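Long-range contacts in phenazine biosynthesis protein, PhzF family (Bacillus anthracis, PDB 3EDN), which belongs to the PhzF family of diaminopimelate epimerase-like proteins and probably acts as an isomerase-like enzyme: residues 125-129 and 238-243; 137-142 and 184-189; 163-169 and 195-201; 225-229 and 258-262. All coordinates share one frame; numbering follows the deposited sequence.

In the fold
The four contacts lie in the diaminopimelate epimerase-like fold, and the other three all touch interaction 3, the parallel strand pair 163-169/195-201. Interaction 1 packs on it through Tyr239, whose CE1 lies 3.7 Å from Ile166 CG2, with centres about 12 Å apart. Interaction 2, also about 12 Å away between centres, rests on the same pair through Phe185, its CD1 3.5 Å from Ile197 CD1. Interaction 4 touches it where His198 CE1 approaches Gln258 OE1 at 3.4 Å. Near Thr229 of interaction 4 a further sulfate is bound, possibly marking a pocket; interactions 1 and 2 stay about 11 and 8 Å from interaction 4 between nearest atoms.

Interaction 1: residues 125-129 and 238-243; sequences APQFK and AYYATY
Phe128 carries this contact, projecting from strand 127-130 onto the C-terminal half of helix 230-244, with Ala238 and Tyr243 as its main partners. It is a strand-on-helix packing within the diaminopimelate epimerase-like fold: the short axes pass 10.6 Å apart and their directions differ by 66°, so the strand runs aslant over the helix. The phenyl group reaches the helix because its CG stands beside the backbone N and anti to the carbonyl carbon (chi1 -67°). Its far end does most of the touching. CZ lies 3.8 Å from Ala238 CB, and the ring edge points at the backbone of the next residue, with CZ 3.6 Å from Tyr239 N. On Ala238 the methyl group is shared, since Pro126 CB also meets Ala238 CB, at 3.7 Å.

Tyr243 closes the contact as the edge partner of a T-shaped stack: its edge is turned toward the face of Phe128, with ring centres 5.8 Å apart and planes at 77°. Val156 of the neighbouring strand touches Phe128, Tyr239 and Tyr243. The phenol of Tyr239 is directed elsewhere, and its OH is hydrogen-bonded to Pro154 O. Beside CE2 of Phe128 the hydroxyl of Thr242 turns back to its own helix, where OG1 donates to Ala238 O over 2.6 Å.

Interaction 2: residues 137-142 and 184-189; sequences ELAHSI and VFPSVL
Helix 135-141 packs against the short, weakly bonded helix about 185-188, with Val188 and Ser141 meeting most of the opposing surface. Val188 spreads its two methyls over the first turn: CG1 lies 3.7 Å from Leu138 CA, while CG2 approaches Glu137 O at 3.9 Å. The branches of Leu138 and Val188 cross at about a right angle, and Leu138 CB also meets Val188 CG1, at 3.9 Å. Both helices belong to the layer that lies against the strands of the diaminopimelate epimerase-like fold; Leu138, Phe185 and Leu189 all touch Ile197 of strand 196-201.

One turn further on, Ser141 fits between Val184 and Phe185. Its CB stands 3.6 Å from Val184 CG2, and its OG is 3.6 Å from Phe185 CE1. With chi1 at 76°, OG lies between the backbone N and the carbonyl carbon, from where it donates to Leu138 O at 2.7 Å; the hydroxyl is thus satisfied within its own helix although it is buried against a ring. The ring of Phe185 turns an edge toward Ser141 O, which lies near the ring plane, 3.6 Å from CE1, while its CZ meets Ile142 CG2 obliquely at 4.2 Å.

Interaction 3: residues 163-169 and 195-201; sequences WTVIVPV and ASIHPIC. With SO4 (sulfate ion), chain F.
Strands 163-168 and 196-201 run parallel, in register from Thr164-Ser196 to Pro168-Ile200, with short axes 4.4 Å apart and inclined at 31°. They form a parallel pair inside the diaminopimelate epimerase-like fold, where strand 156-159 borders the first and strand 211-216 the second, both antiparallel. The ladder is anchored by His198 N to Val165 O (2.7 Å), Val165 N to Ser196 O and Ile200 N to Val167 O. Val169 N donates to Ile200 O over 2.8 Å, nearly along the C=O axis, whereas Val167 N to His198 O is weak. Between the bonded residues His198 and Ile200, Pro199 CA makes a CA-H...O contact with Val167 O.

One face of the pair carries Thr164, Ser196, Ile166, His198, Pro168 and Ile200. At its start the hydroxyls of Thr164 and Ser196 are bonded, OG1 to OG 2.7 Å. Further along, Ile200 turns CG1 into the position between backbone N and carbonyl carbon (chi1 66°), which drives CD1 tightly against Ile166 CG2 at 3.4 Å. His198 reaches away from the first strand to bond His215 through ND1, while Tyr239 of helix 230-244 packs on Ile166 and Pro168.

The other face, with Val165, Val167, Ile197 and Pro199, is apolar: Val167 CG2 meets Ile197 CG2 at 3.7 Å, and Val165 CG2 lies near CB of Ala195, the residue just before the second strand. At Trp163 the backbone N donates to O3 of a sulfate ion, probably from the crystallisation liquor, 2.8 Å away.

Interaction 4: residues 225-229 and 258-262; sequences EDPVT and QGQEI. With SO4 (sulfate ion), chain G.
Gln258, at the end of strand 251-258, reaches with an extended side chain into the bend of 225-229 that leads into helix 230-244. CG is anti to the backbone N (chi1 -166°), and this carries the amide to Thr229. NE2 donates to Thr229 OG1 at 3.0 Å, with the acceptor almost in the amide plane and an N-H...O angle of 166°. A second, weak bond runs from NE2 to Asp226 O. OE1 accepts from Thr229 N, also at 3.0 Å, the donor standing above the carbonyl plane. The hydroxyl of Thr229 in turn donates to Asp226 OD1, 2.6 Å away.

Gly259 follows, its CA 3.4 Å from Pro227 O. Glu261 comes within reach of Glu225 through a water, which lies 3.0 Å from Glu225 OE2 and may bridge it to Glu261 OE1, the second bond weak. Ile262 ends the segment: its CG2 lies 3.5 Å from Glu225 OE1, and its CD1 packs on Pro227 CA at 4.1 Å. The carboxylate of Glu225 has a salt bridge to Arg214, and the backbone N of Glu225 donates to O3 of a sulfate ion at 2.9 Å.

In this loop junction of the diaminopimelate epimerase-like fold, both ends of the Gln258 amide are gripped, so its flip is fixed, and the chain of donors from NE2 through OG1 to OD1 has one consistent direction.

Interaction 1: residues 125-129 and 238-243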
# COMPACT_ATOMS: atom_id res chain seq x y z
N ALA A 125 27.30 -11.21 -4.20
CA ALA A 125 28.56 -11.92 -4.30
C ALA A 125 28.69 -12.99 -3.22
O ALA A 125 28.33 -12.76 -2.07
CB ALA A 125 29.75 -10.96 -4.24
N PRO A 126 29.19 -14.18 -3.59
CA PRO A 126 29.19 -15.27 -2.61
C PRO A 126 30.13 -15.11 -1.41
O PRO A 126 31.24 -14.56 -1.53
CB PRO A 126 29.61 -16.50 -3.44
CG PRO A 126 30.32 -15.93 -4.62
CD PRO A 126 29.75 -14.59 -4.89
N GLN A 127 29.67 -15.61 -0.27
CA GLN A 127 30.45 -15.72 0.96
C GLN A 127 30.39 -17.17 1.43
O GLN A 127 29.33 -17.79 1.40
CB GLN A 127 29.85 -14.85 2.05
CG GLN A 127 29.76 -13.39 1.71
CD GLN A 127 29.04 -12.65 2.81
OE1 GLN A 127 29.59 -12.44 3.88
NE2 GLN A 127 27.77 -12.29 2.57
N PHE A 128 31.53 -17.68 1.88
CA PHE A 128 31.61 -19.01 2.50
C PHE A 128 32.26 -18.95 3.87
O PHE A 128 33.15 -18.13 4.11
CB PHE A 128 32.44 -19.95 1.62
CG PHE A 128 31.81 -20.28 0.29
CD1 PHE A 128 30.75 -21.18 0.21
CD2 PHE A 128 32.30 -19.72 -0.87
CE1 PHE A 128 30.16 -21.48 -1.01
CE2 PHE A 128 31.73 -20.02 -2.11
CZ PHE A 128 30.66 -20.90 -2.18
N LYS A 129 31.84 -19.85 4.76
CA LYS A 129 32.52 -20.10 6.04
C LYS A 129 32.63 -21.61 6.23
O LYS A 129 31.69 -22.33 5.91
CB LYS A 129 31.70 -19.52 7.19
CG LYS A 129 31.37 -18.05 7.05
CD LYS A 129 30.53 -17.55 8.23
CE LYS A 129 30.38 -16.03 8.21
NZ LYS A 129 31.65 -15.32 8.61
N ALA A 238 28.48 -21.19 -7.07
CA ALA A 238 29.73 -20.64 -6.54
C ALA A 238 30.57 -21.75 -5.94
O ALA A 238 31.79 -21.74 -6.07
CB ALA A 238 29.44 -19.59 -5.50
N TYR A 239 29.93 -22.66 -5.23
CA TYR A 239 30.60 -23.79 -4.61
C TYR A 239 31.26 -24.64 -5.69
O TYR A 239 32.43 -25.03 -5.58
CB TYR A 239 29.58 -24.60 -3.81
CG TYR A 239 30.17 -25.77 -3.07
CD1 TYR A 239 30.50 -25.68 -1.72
CD2 TYR A 239 30.36 -26.99 -3.71
CE1 TYR A 239 31.03 -26.77 -1.04
CE2 TYR A 239 30.88 -28.08 -3.04
CZ TYR A 239 31.24 -27.96 -1.72
OH TYR A 239 31.72 -29.06 -1.08
N TYR A 240 30.53 -24.94 -6.76
CA TYR A 240 31.04 -25.76 -7.86
C TYR A 240 32.28 -25.13 -8.46
O TYR A 240 33.28 -25.81 -8.68
CB TYR A 240 29.94 -25.87 -8.92
CG TYR A 240 30.18 -26.86 -10.04
CD1 TYR A 240 29.96 -28.21 -9.85
CD2 TYR A 240 30.57 -26.42 -11.30
CE1 TYR A 240 30.13 -29.12 -10.88
CE2 TYR A 240 30.75 -27.32 -12.33
CZ TYR A 240 30.54 -28.66 -12.12
OH TYR A 240 30.71 -29.56 -13.14
N ALA A 241 32.21 -23.83 -8.71
CA ALA A 241 33.32 -23.09 -9.31
C ALA A 241 34.51 -22.97 -8.36
O ALA A 241 35.62 -22.73 -8.82
CB ALA A 241 32.85 -21.69 -9.75
N THR A 242 34.28 -23.13 -7.06
CA THR A 242 35.32 -22.93 -6.04
C THR A 242 35.97 -24.25 -5.60
O THR A 242 37.18 -24.28 -5.31
CB THR A 242 34.77 -22.16 -4.82
OG1 THR A 242 34.16 -20.93 -5.25
CG2 THR A 242 35.89 -21.82 -3.82
N TYR A 243 35.19 -25.34 -5.57
CA TYR A 243 35.66 -26.62 -5.05
C TYR A 243 35.66 -27.78 -6.03
O TYR A 243 36.36 -28.78 -5.82
CB TYR A 243 34.81 -27.05 -3.84
CG TYR A 243 34.82 -26.07 -2.68
CD1 TYR A 243 35.92 -25.97 -1.84
CD2 TYR A 243 33.72 -25.26 -2.44
CE1 TYR A 243 35.91 -25.08 -0.78
CE2 TYR A 243 33.71 -24.37 -1.38
CZ TYR A 243 34.81 -24.27 -0.56
OH TYR A 243 34.79 -23.37 0.48

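Interaction 2: residues 137-142 and 184-189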
# COMPACT_ATOMS: atom_id res chain seq x y z
N GLU A 137 26.66 -35.50 13.94
CA GLU A 137 25.43 -34.85 14.42
C GLU A 137 24.67 -34.23 13.25
O GLU A 137 23.43 -34.28 13.21
CB GLU A 137 25.72 -33.78 15.48
CG GLU A 137 26.28 -34.33 16.79
CD GLU A 137 25.52 -35.54 17.29
OE1 GLU A 137 24.28 -35.46 17.41
OE2 GLU A 137 26.16 -36.57 17.57
N LEU A 138 25.42 -33.64 12.33
CA LEU A 138 24.84 -33.09 11.11
C LEU A 138 24.17 -34.18 10.29
O LEU A 138 23.03 -34.03 9.85
CB LEU A 138 25.92 -32.40 10.29
CG LEU A 138 25.51 -31.79 8.95
CD1 LEU A 138 24.46 -30.71 9.14
CD2 LEU A 138 26.73 -31.23 8.24
N ALA A 139 24.86 -35.30 10.10
CA ALA A 139 24.30 -36.41 9.35
C ALA A 139 23.00 -36.89 10.00
O ALA A 139 21.99 -37.12 9.34
CB ALA A 139 25.31 -37.55 9.25
N HIS A 140 23.03 -37.05 11.31
CA HIS A 140 21.86 -37.52 12.03
C HIS A 140 20.67 -36.55 11.90
O HIS A 140 19.51 -36.97 11.86
CB HIS A 140 22.20 -37.76 13.50
CG HIS A 140 22.98 -39.02 13.75
ND1 HIS A 140 23.56 -39.30 14.97
CD2 HIS A 140 23.27 -40.07 12.94
CE1 HIS A 140 24.18 -40.48 14.89
NE2 HIS A 140 24.02 -40.96 13.67
N SER A 141 20.97 -35.25 11.82
CA SER A 141 19.91 -34.22 11.76
C SER A 141 19.11 -34.32 10.47
O SER A 141 17.97 -33.85 10.41
CB SER A 141 20.49 -32.81 11.93
OG SER A 141 21.13 -32.36 10.75
N ILE A 142 19.72 -34.92 9.45
CA ILE A 142 19.03 -35.17 8.19
C ILE A 142 18.74 -36.65 7.95
O ILE A 142 18.49 -37.07 6.83
CB ILE A 142 19.75 -34.52 6.97
CG1 ILE A 142 21.21 -34.94 6.85
CG2 ILE A 142 19.68 -32.99 7.05
CD1 ILE A 142 21.92 -34.30 5.63
N VAL A 184 16.33 -29.54 15.28
CA VAL A 184 17.64 -29.77 15.89
C VAL A 184 18.76 -29.05 15.17
O VAL A 184 19.89 -29.03 15.66
CB VAL A 184 17.97 -31.28 16.04
CG1 VAL A 184 16.77 -32.03 16.62
CG2 VAL A 184 18.42 -31.89 14.71
N PHE A 185 18.47 -28.45 14.02
CA PHE A 185 19.51 -27.76 13.26
C PHE A 185 20.32 -26.73 14.07
O PHE A 185 21.55 -26.75 14.01
CB PHE A 185 18.95 -27.08 11.99
CG PHE A 185 18.47 -28.06 10.92
CD1 PHE A 185 18.70 -29.42 11.02
CD2 PHE A 185 17.82 -27.58 9.80
CE1 PHE A 185 18.25 -30.29 10.02
CE2 PHE A 185 17.38 -28.43 8.79
CZ PHE A 185 17.59 -29.79 8.90
N PRO A 186 19.65 -25.83 14.82
CA PRO A 186 20.39 -24.81 15.56
C PRO A 186 21.48 -25.36 16.49
O PRO A 186 22.50 -24.70 16.68
CB PRO A 186 19.30 -24.11 16.39
CG PRO A 186 18.07 -24.29 15.59
CD PRO A 186 18.19 -25.68 15.00
N SER A 187 21.25 -26.55 17.05
CA SER A 187 22.23 -27.14 17.96
C SER A 187 23.46 -27.66 17.23
O SER A 187 24.55 -27.73 17.81
CB SER A 187 21.60 -28.25 18.81
OG SER A 187 21.26 -29.37 18.02
N VAL A 188 23.28 -28.02 15.96
CA VAL A 188 24.36 -28.55 15.14
C VAL A 188 25.11 -27.42 14.45
O VAL A 188 26.33 -27.49 14.27
CB VAL A 188 23.83 -29.52 14.06
CG1 VAL A 188 24.96 -29.97 13.13
CG2 VAL A 188 23.15 -30.73 14.71
N LEU A 189 24.39 -26.38 14.07
CA LEU A 189 24.95 -25.26 13.29
C LEU A 189 25.34 -24.08 14.17
O LEU A 189 24.71 -23.02 14.10
CB LEU A 189 23.95 -24.79 12.23
CG LEU A 189 23.40 -25.87 11.28
CD1 LEU A 189 22.32 -25.31 10.38
CD2 LEU A 189 24.53 -26.50 10.47

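Interaction 3: residues 163-169 and 195-201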
# COMPACT_ATOMS: atom_id res chain seq x y z
N TRP A 163 21.88 -17.49 3.97
CA TRP A 163 22.83 -18.50 4.40
C TRP A 163 22.24 -19.90 4.38
O TRP A 163 21.18 -20.15 4.99
CB TRP A 163 23.36 -18.20 5.81
CG TRP A 163 24.37 -17.08 5.86
CD1 TRP A 163 24.16 -15.79 6.28
CD2 TRP A 163 25.75 -17.16 5.47
NE1 TRP A 163 25.31 -15.06 6.15
CE2 TRP A 163 26.31 -15.88 5.67
CE3 TRP A 163 26.56 -18.18 4.96
CZ2 TRP A 163 27.64 -15.59 5.38
CZ3 TRP A 163 27.89 -17.91 4.68
CH2 TRP A 163 28.42 -16.62 4.89
N THR A 164 22.93 -20.81 3.70
CA THR A 164 22.58 -22.24 3.70
C THR A 164 23.86 -23.06 3.95
O THR A 164 24.96 -22.54 3.79
CB THR A 164 21.89 -22.64 2.37
OG1 THR A 164 21.19 -23.88 2.54
CG2 THR A 164 22.90 -22.75 1.21
N VAL A 165 23.70 -24.31 4.36
CA VAL A 165 24.86 -25.20 4.54
C VAL A 165 24.89 -26.18 3.38
O VAL A 165 23.95 -26.98 3.20
CB VAL A 165 24.81 -25.99 5.88
CG1 VAL A 165 26.12 -26.74 6.10
CG2 VAL A 165 24.55 -25.06 7.06
N ILE A 166 25.96 -26.11 2.59
CA ILE A 166 26.16 -27.07 1.52
C ILE A 166 26.78 -28.33 2.14
O ILE A 166 27.90 -28.27 2.67
CB ILE A 166 27.11 -26.50 0.44
CG1 ILE A 166 26.52 -25.22 -0.21
CG2 ILE A 166 27.43 -27.55 -0.61
CD1 ILE A 166 25.15 -25.46 -0.90
N VAL A 167 26.06 -29.45 2.09
CA VAL A 167 26.48 -30.72 2.68
C VAL A 167 26.63 -31.79 1.58
O VAL A 167 25.64 -32.40 1.15
CB VAL A 167 25.43 -31.21 3.70
CG1 VAL A 167 25.92 -32.49 4.38
CG2 VAL A 167 25.16 -30.14 4.74
N PRO A 168 27.87 -32.01 1.11
CA PRO A 168 28.07 -33.04 0.08
C PRO A 168 27.77 -34.45 0.60
O PRO A 168 28.31 -34.86 1.65
CB PRO A 168 29.55 -32.88 -0.29
CG PRO A 168 29.89 -31.43 0.11
CD PRO A 168 29.11 -31.26 1.39
N VAL A 169 26.89 -35.17 -0.10
CA VAL A 169 26.60 -36.58 0.20
C VAL A 169 27.01 -37.47 -0.98
O VAL A 169 27.28 -36.99 -2.08
CB VAL A 169 25.12 -36.80 0.63
CG1 VAL A 169 24.78 -35.94 1.84
CG2 VAL A 169 24.19 -36.49 -0.53
N ALA A 195 20.58 -21.07 9.75
CA ALA A 195 20.78 -21.42 8.33
C ALA A 195 19.89 -22.59 7.93
O ALA A 195 19.57 -23.45 8.74
CB ALA A 195 22.24 -21.77 8.07
N SER A 196 19.52 -22.63 6.64
CA SER A 196 18.92 -23.82 6.07
C SER A 196 20.04 -24.82 5.78
O SER A 196 21.23 -24.47 5.85
CB SER A 196 18.22 -23.47 4.76
OG SER A 196 19.13 -22.76 3.93
N ILE A 197 19.67 -26.06 5.48
CA ILE A 197 20.63 -27.09 5.10
C ILE A 197 20.33 -27.63 3.70
O ILE A 197 19.21 -28.07 3.42
CB ILE A 197 20.66 -28.27 6.12
CG1 ILE A 197 21.07 -27.74 7.51
CG2 ILE A 197 21.66 -29.35 5.64
CD1 ILE A 197 21.13 -28.82 8.60
N HIS A 198 21.35 -27.58 2.84
CA HIS A 198 21.15 -27.94 1.44
C HIS A 198 22.16 -29.00 0.98
O HIS A 198 23.21 -28.67 0.40
CB HIS A 198 21.28 -26.69 0.57
CG HIS A 198 20.60 -26.84 -0.76
ND1 HIS A 198 19.37 -26.28 -1.03
CD2 HIS A 198 20.95 -27.53 -1.87
CE1 HIS A 198 19.01 -26.58 -2.26
NE2 HIS A 198 19.94 -27.36 -2.79
N PRO A 199 21.84 -30.27 1.23
CA PRO A 199 22.72 -31.36 0.80
C PRO A 199 22.81 -31.43 -0.72
O PRO A 199 21.85 -31.09 -1.42
CB PRO A 199 22.05 -32.61 1.36
CG PRO A 199 21.16 -32.10 2.48
CD PRO A 199 20.67 -30.77 1.97
N ILE A 200 23.97 -31.84 -1.22
CA ILE A 200 24.22 -31.88 -2.65
C ILE A 200 24.96 -33.16 -3.06
O ILE A 200 25.61 -33.81 -2.22
CB ILE A 200 25.03 -30.66 -3.16
CG1 ILE A 200 26.46 -30.67 -2.57
CG2 ILE A 200 24.30 -29.37 -2.83
CD1 ILE A 200 27.41 -29.72 -3.23
N CYS A 201 24.82 -33.54 -4.32
CA CYS A 201 25.73 -34.52 -4.92
C CYS A 201 25.89 -34.26 -6.41
O CYS A 201 25.09 -33.53 -7.01
CB CYS A 201 25.28 -35.96 -4.67
SG CYS A 201 23.63 -36.34 -5.30
S SO4 F . 19.42 -15.41 6.08
O1 SO4 F . 18.99 -14.01 6.06
O2 SO4 F . 18.55 -16.19 5.21
O3 SO4 F . 20.81 -15.51 5.71
O4 SO4 F . 19.30 -15.94 7.43

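Interaction 4: residues 225-229 and 258-262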
# COMPACT_ATOMS: atom_id res chain seq x y z
N GLU A 225 10.64 -28.48 3.85
CA GLU A 225 11.40 -28.62 2.61
C GLU A 225 10.86 -27.74 1.46
O GLU A 225 9.67 -27.73 1.21
CB GLU A 225 11.43 -30.09 2.19
CG GLU A 225 12.00 -30.35 0.79
CD GLU A 225 12.34 -31.80 0.53
OE1 GLU A 225 11.86 -32.71 1.27
OE2 GLU A 225 13.10 -32.04 -0.42
N ASP A 226 11.76 -27.05 0.76
CA ASP A 226 11.44 -26.13 -0.34
C ASP A 226 11.64 -26.87 -1.68
O ASP A 226 12.60 -27.61 -1.84
CB ASP A 226 12.41 -24.94 -0.25
CG ASP A 226 11.92 -23.69 -0.99
OD1 ASP A 226 12.65 -23.25 -1.89
OD2 ASP A 226 10.86 -23.13 -0.63
N PRO A 227 10.73 -26.70 -2.65
CA PRO A 227 10.80 -27.46 -3.91
C PRO A 227 12.00 -27.17 -4.86
O PRO A 227 12.65 -28.10 -5.37
CB PRO A 227 9.46 -27.15 -4.60
CG PRO A 227 9.00 -25.88 -3.97
CD PRO A 227 9.52 -25.85 -2.57
N VAL A 228 12.25 -25.89 -5.13
CA VAL A 228 13.34 -25.48 -6.02
C VAL A 228 13.77 -24.08 -5.59
O VAL A 228 12.99 -23.14 -5.69
CB VAL A 228 12.92 -25.37 -7.50
CG1 VAL A 228 14.18 -25.38 -8.38
CG2 VAL A 228 11.87 -26.40 -7.88
N THR A 229 14.99 -23.96 -5.10
CA THR A 229 15.41 -22.79 -4.33
C THR A 229 16.49 -22.02 -5.10
O THR A 229 17.62 -22.48 -5.24
CB THR A 229 15.95 -23.23 -2.96
OG1 THR A 229 15.02 -24.15 -2.36
CG2 THR A 229 16.15 -22.01 -2.05
N GLN A 258 16.55 -29.83 -8.46
CA GLN A 258 16.02 -29.97 -7.11
C GLN A 258 14.57 -30.39 -7.20
O GLN A 258 13.88 -30.00 -8.14
CB GLN A 258 16.08 -28.62 -6.39
CG GLN A 258 15.88 -28.64 -4.85
CD GLN A 258 15.87 -27.24 -4.25
OE1 GLN A 258 16.63 -26.38 -4.65
NE2 GLN A 258 14.99 -27.03 -3.26
N GLY A 259 14.12 -31.14 -6.20
CA GLY A 259 12.70 -31.44 -6.06
C GLY A 259 12.25 -32.84 -6.45
O GLY A 259 11.09 -33.17 -6.24
N GLN A 260 13.13 -33.64 -7.04
CA GLN A 260 12.73 -34.94 -7.55
C GLN A 260 12.22 -35.85 -6.42
O GLN A 260 11.25 -36.62 -6.60
CB GLN A 260 13.89 -35.59 -8.33
CG GLN A 260 14.30 -34.83 -9.61
CD GLN A 260 14.99 -33.50 -9.36
OE1 GLN A 260 15.64 -33.32 -8.34
NE2 GLN A 260 14.84 -32.55 -10.30
N GLU A 261 12.83 -35.75 -5.25
CA GLU A 261 12.46 -36.58 -4.11
C GLU A 261 11.07 -36.25 -3.57
O GLU A 261 10.46 -37.05 -2.85
CB GLU A 261 13.49 -36.45 -2.99
CG GLU A 261 14.88 -36.98 -3.34
CD GLU A 261 15.81 -35.91 -3.89
OE1 GLU A 261 15.37 -35.06 -4.70
OE2 GLU A 261 17.00 -35.90 -3.52
N ILE A 262 10.58 -35.06 -3.91
CA ILE A 262 9.20 -34.71 -3.56
C ILE A 262 8.34 -34.54 -4.81
O ILE A 262 7.37 -33.77 -4.81
CB ILE A 262 9.10 -33.47 -2.63
CG1 ILE A 262 9.78 -32.26 -3.24
CG2 ILE A 262 9.72 -33.76 -1.28
CD1 ILE A 262 9.66 -31.04 -2.37
S SO4 G . 6.59 -28.31 4.08
O1 SO4 G . 6.85 -27.63 5.34
O2 SO4 G . 5.62 -27.52 3.31
O3 SO4 G . 7.83 -28.41 3.31
O4 SO4 G . 6.05 -29.65 4.32
O HOH W 1 13.21 -32.98 -3.22